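Local coordinates for phosphoprotein (Lettuce necrotic yellows virus, PDB 3T4R) that probably serves as a non-catalytic polymerase cofactor that stabilises the viral polymerase on its nucleoprotein-RNA template and keeps soluble nucleoprotein off non-genomic RNA, at residues 13-18 and 56-61; 31-36 and 63-68. One frame throughout, in Å; residues are numbered along the deposited sequence.

Contact 1. Residues 13-18 and 56-61; sequences ADLDWE and NEIIEN
Ile-58 gives one branch to Leu-15 and the other to Trp-17, and apolar contact carries the junction. The methyl CD1 of Leu-15 meets CD1 of Ile-58 tip to tip at 3.4 Å, closer than two methyl groups usually come, so the packing is tight at this point. The first torsion of Ile-58 explains the division of labour: with CG1 set beside the backbone N (chi1 -75°), the longer branch runs toward Leu-15, while CG2, anti to that nitrogen, approaches the indole. CG2 reaches the six-membered ring obliquely, 3.5 Å from Trp-17 CH2 and 3.7 Å from Trp-17 CZ2.

Aromatic edge contacts form a second group. Ile-59 places CG1 at the rim of the indole, near the ring plane and 4.0 Å from Trp-17 CZ2. Within 13-18 itself, CB of Leu-15 lies in the plane of the same ring at its edge.

The chain reverses between Leu-15 and Trp-17 through a Schellman motif that closes helix 4-14. Asp-16, with its positive phi of 83°, is the C-prime residue, and its N bonds back to Ala-13 O at 3.0 Å. Leu-15 and Trp-17, on the two flanks of Asp-16, both face helix 50-72 within this small helical bundle, the C-terminal domain of the phosphoprotein.

Polar bonds to that long helix border the apolar patch. Leu-15 O, just past the end of helix 4-14, accepts a hydrogen bond from Gln-55 NE2, and Asp-16 OD2 forms a salt bridge with Lys-51 NZ. Tyr-25 and Ile-22 also pack against the Trp-17 side chain, which remains partly exposed.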
# COMPACT_ATOMS: atom_id res chain seq x y z
N ALA A 13 4.04 -1.18 -6.38
CA ALA A 13 5.16 -1.72 -7.17
C ALA A 13 6.53 -1.05 -6.93
O ALA A 13 7.56 -1.74 -6.93
CB ALA A 13 4.83 -1.68 -8.64
N ASP A 14 6.51 0.28 -6.77
CA ASP A 14 7.70 1.09 -6.60
C ASP A 14 8.26 0.80 -5.25
O ASP A 14 9.43 1.03 -5.00
CB ASP A 14 7.36 2.56 -6.68
CG ASP A 14 7.12 3.04 -8.10
OD1 ASP A 14 7.54 2.38 -9.09
OD2 ASP A 14 6.52 4.13 -8.23
N LEU A 15 7.41 0.32 -4.33
CA LEU A 15 7.88 -0.06 -3.00
C LEU A 15 8.19 -1.56 -2.88
O LEU A 15 8.42 -2.06 -1.80
CB LEU A 15 6.82 0.33 -1.96
CG LEU A 15 6.56 1.82 -1.80
CD1 LEU A 15 5.39 2.01 -0.77
CD2 LEU A 15 7.77 2.59 -1.29
N ASP A 16 8.23 -2.26 -4.02
CA ASP A 16 8.74 -3.64 -4.13
C ASP A 16 7.75 -4.71 -3.78
O ASP A 16 8.10 -5.81 -3.68
CB ASP A 16 10.08 -3.82 -3.40
CG ASP A 16 11.23 -3.15 -4.16
OD1 ASP A 16 11.41 -3.38 -5.37
OD2 ASP A 16 11.90 -2.30 -3.52
N TRP A 17 6.48 -4.38 -3.70
CA TRP A 17 5.47 -5.41 -3.61
C TRP A 17 5.47 -6.13 -4.94
O TRP A 17 5.74 -5.51 -5.98
CB TRP A 17 4.08 -4.75 -3.33
CG TRP A 17 3.78 -4.86 -1.88
CD1 TRP A 17 3.20 -5.91 -1.27
CD2 TRP A 17 4.13 -3.92 -0.84
NE1 TRP A 17 3.14 -5.70 0.10
CE2 TRP A 17 3.70 -4.48 0.38
CE3 TRP A 17 4.75 -2.68 -0.82
CZ2 TRP A 17 3.89 -3.82 1.63
CZ3 TRP A 17 4.94 -2.05 0.37
CH2 TRP A 17 4.53 -2.62 1.59
N GLU A 18 5.19 -7.42 -4.96
CA GLU A 18 5.33 -8.11 -6.25
C GLU A 18 4.08 -7.73 -7.02
O GLU A 18 3.01 -7.56 -6.44
CB GLU A 18 5.51 -9.62 -6.05
CG GLU A 18 6.45 -10.42 -7.04
CD GLU A 18 7.93 -9.98 -7.03
OE1 GLU A 18 8.52 -9.97 -5.93
OE2 GLU A 18 8.51 -9.66 -8.13
N ASN A 56 6.75 0.74 5.75
CA ASN A 56 6.34 0.52 7.12
C ASN A 56 4.85 0.90 7.34
O ASN A 56 4.09 0.18 8.03
CB ASN A 56 7.26 1.28 8.10
CG ASN A 56 8.64 0.62 8.26
OD1 ASN A 56 8.77 -0.62 8.14
ND2 ASN A 56 9.67 1.42 8.63
N GLU A 57 4.44 2.02 6.81
CA GLU A 57 3.05 2.46 6.97
C GLU A 57 2.08 1.47 6.32
O GLU A 57 1.02 1.18 6.89
CB GLU A 57 2.81 3.87 6.39
CG GLU A 57 3.51 4.98 7.14
CD GLU A 57 2.58 5.82 7.94
OE1 GLU A 57 1.68 5.25 8.61
OE2 GLU A 57 2.76 7.07 7.95
N ILE A 58 2.41 1.00 5.13
CA ILE A 58 1.54 0.10 4.37
C ILE A 58 1.45 -1.29 5.05
O ILE A 58 0.37 -1.92 5.14
CB ILE A 58 2.09 -0.04 2.95
CG1 ILE A 58 1.76 1.26 2.17
CG2 ILE A 58 1.41 -1.17 2.19
CD1 ILE A 58 2.49 1.37 0.89
N ILE A 59 2.58 -1.78 5.51
CA ILE A 59 2.67 -3.04 6.34
C ILE A 59 1.82 -2.94 7.60
O ILE A 59 1.07 -3.84 7.87
CB ILE A 59 4.10 -3.41 6.74
CG1 ILE A 59 4.92 -3.69 5.46
CG2 ILE A 59 4.09 -4.68 7.60
CD1 ILE A 59 6.15 -4.24 5.67
N GLU A 60 1.82 -1.78 8.24
CA GLU A 60 0.92 -1.58 9.36
C GLU A 60 -0.56 -1.75 8.97
O GLU A 60 -1.32 -2.36 9.70
CB GLU A 60 1.17 -0.23 9.99
CG GLU A 60 1.38 -0.31 11.45
CD GLU A 60 2.80 -0.74 11.80
OE1 GLU A 60 3.73 0.06 11.41
OE2 GLU A 60 2.99 -1.87 12.48
N ASN A 61 -0.94 -1.29 7.79
CA ASN A 61 -2.28 -1.32 7.34
C ASN A 61 -2.56 -2.71 6.94
O ASN A 61 -3.65 -3.16 7.07
CB ASN A 61 -2.44 -0.44 6.11
CG ASN A 61 -2.43 1.05 6.43
OD1 ASN A 61 -2.63 1.45 7.56
ND2 ASN A 61 -2.22 1.87 5.42

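Contact 2. Residues 31-36 and 63-68; sequences DFLVPD and IALMAL
Phe-32 lays one face of its ring against the CD2 methyl of Leu-65, which sits almost exactly over the ring centre. The methyl carbon Leu-65 CD2 is 3.4 Å from the centroid of the Phe-32 ring and only 10° off the ring normal, the geometry of a CH-pi contact. Because the methyl is so well centred, it touches every ring atom: Leu-65 CD2 is 3.4 Å from Phe-32 CD2 and still 3.8 Å from Phe-32 CE1 across the ring. Phe-32 reaches this place with CG anti to the backbone N (chi1 178°), which extends the ring toward helix 50-72. Leu-65 answers with a less relaxed chain, since its second torsion is nearly eclipsed (chi2 -2°), which would be strained if it is modelled correctly. The two side chains run past one another in opposite directions.

The preceding residue of the helix meets the ring differently. Ala-64 offers CB to the edge of Phe-32, near the ring plane and 4.0 Å from Phe-32 CZ. One aromatic ring is therefore touched over a face by one residue and along its rim by the one before it. Leu-33 adds a looser apolar contact, its CD2 lying 4.3 Å from Leu-65 CD2.

Beyond the apolar patch, polar bonds tie the segment 31-36 to helix 4-14. Asp-31 OD2 pairs with Arg-5 NH2, and Lys-8 NZ forms a salt bridge with Asp-36 OD1 and donates a hydrogen bond to Val-34 O. Helix 27-33 and the turn after it are thus joined to helix 4-14 by salt bridges and by Val-34 packing on Leu-11 and Leu-12, and to helix 50-72 by an aromatic ring receiving a leucine methyl, as suits the helix-on-helix packing of an all-helical bundle.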
# COMPACT_ATOMS: atom_id res chain seq x y z
N ASP A 31 -7.22 0.74 -1.59
CA ASP A 31 -7.60 1.94 -0.85
C ASP A 31 -7.31 1.82 0.62
O ASP A 31 -6.86 2.76 1.23
CB ASP A 31 -9.09 2.28 -1.02
CG ASP A 31 -9.43 2.83 -2.40
OD1 ASP A 31 -8.58 3.35 -3.11
OD2 ASP A 31 -10.61 2.84 -2.72
N PHE A 32 -7.49 0.66 1.19
CA PHE A 32 -7.20 0.45 2.61
C PHE A 32 -5.67 0.38 2.91
O PHE A 32 -5.18 0.89 3.92
CB PHE A 32 -7.86 -0.84 3.03
CG PHE A 32 -7.61 -1.20 4.45
CD1 PHE A 32 -8.63 -1.53 5.26
CD2 PHE A 32 -6.31 -1.22 4.98
CE1 PHE A 32 -8.37 -1.89 6.57
CE2 PHE A 32 -6.06 -1.53 6.29
CZ PHE A 32 -7.07 -1.86 7.07
N LEU A 33 -4.93 -0.26 2.04
CA LEU A 33 -3.53 -0.38 2.26
C LEU A 33 -2.78 0.93 2.03
O LEU A 33 -1.79 1.20 2.72
CB LEU A 33 -3.02 -1.44 1.28
CG LEU A 33 -3.46 -2.87 1.51
CD1 LEU A 33 -2.84 -3.72 0.46
CD2 LEU A 33 -2.99 -3.39 2.82
N VAL A 34 -3.20 1.66 1.03
CA VAL A 34 -2.58 2.94 0.60
C VAL A 34 -3.65 4.03 0.66
O VAL A 34 -4.25 4.41 -0.31
CB VAL A 34 -2.02 2.84 -0.81
CG1 VAL A 34 -1.14 4.06 -1.07
CG2 VAL A 34 -1.10 1.58 -0.96
N PRO A 35 -3.95 4.49 1.87
CA PRO A 35 -4.84 5.61 1.98
C PRO A 35 -4.22 6.84 1.24
O PRO A 35 -3.01 6.79 0.96
CB PRO A 35 -4.90 5.84 3.51
CG PRO A 35 -4.45 4.48 4.12
CD PRO A 35 -3.45 3.98 3.18
N ASP A 36 -5.00 7.90 0.94
CA ASP A 36 -4.50 9.04 0.15
C ASP A 36 -3.32 9.80 0.82
O ASP A 36 -2.53 10.42 0.17
CB ASP A 36 -5.62 10.08 -0.08
CG ASP A 36 -6.88 9.48 -0.77
OD1 ASP A 36 -6.72 8.50 -1.49
OD2 ASP A 36 -8.03 9.99 -0.59
N ILE A 63 -1.30 -5.32 8.24
CA ILE A 63 -1.35 -6.04 9.54
C ILE A 63 -2.76 -5.90 10.08
O ILE A 63 -3.38 -6.88 10.43
CB ILE A 63 -0.29 -5.46 10.57
CG1 ILE A 63 1.11 -5.95 10.29
CG2 ILE A 63 -0.66 -5.71 11.99
CD1 ILE A 63 2.13 -4.94 10.76
N ALA A 64 -3.26 -4.67 10.11
CA ALA A 64 -4.64 -4.38 10.49
C ALA A 64 -5.63 -5.26 9.75
O ALA A 64 -6.51 -5.83 10.36
CB ALA A 64 -4.96 -2.89 10.31
N LEU A 65 -5.47 -5.37 8.43
CA LEU A 65 -6.40 -6.07 7.57
C LEU A 65 -6.37 -7.51 7.88
O LEU A 65 -7.43 -8.12 8.03
CB LEU A 65 -5.97 -5.90 6.13
CG LEU A 65 -6.97 -5.92 5.02
CD1 LEU A 65 -8.43 -6.16 5.48
CD2 LEU A 65 -6.85 -4.57 4.36
N MSE A 66 -5.18 -8.07 7.95
CA MSE A 66 -4.99 -9.47 8.30
C MSE A 66 -5.63 -9.81 9.63
O MSE A 66 -6.27 -10.83 9.76
CB MSE A 66 -3.49 -9.85 8.38
CG MSE A 66 -2.74 -10.04 7.08
SE MSE A 66 -0.85 -10.45 7.50
CE MSE A 66 -0.08 -8.77 8.15
N ALA A 67 -5.40 -8.97 10.64
CA ALA A 67 -5.88 -9.26 11.96
C ALA A 67 -7.41 -9.43 11.94
O ALA A 67 -7.96 -10.31 12.63
CB ALA A 67 -5.53 -8.15 12.83
N LEU A 68 -8.05 -8.54 11.19
CA LEU A 68 -9.48 -8.47 11.03
C LEU A 68 -10.00 -9.70 10.32
O LEU A 68 -11.05 -10.20 10.67
CB LEU A 68 -9.80 -7.20 10.24
CG LEU A 68 -10.46 -6.00 10.95
CD1 LEU A 68 -10.41 -6.02 12.51
CD2 LEU A 68 -9.91 -4.70 10.41

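In the fold
Both contacts draw on helix 50-72, contact 1 on its 56-61 part and contact 2 a little further along at 63-68, with centres about 11 Å apart. In sequence order both short partners come before the long helix, which meets the end of helix 4-14 at 56-61 and that of helix 27-33 at 63-68. The two contacts meet at Asn-61, whose ND2 lies 2.8 Å from Leu-33 O, a probable hydrogen bond to the end of helix 27-33; Ile-58 CG1 also packs 3.6 Å from the same Leu-33 O. The bound magnesium ion is about 11 Å from the side chain of Phe-32, too far for that residue to coordinate it.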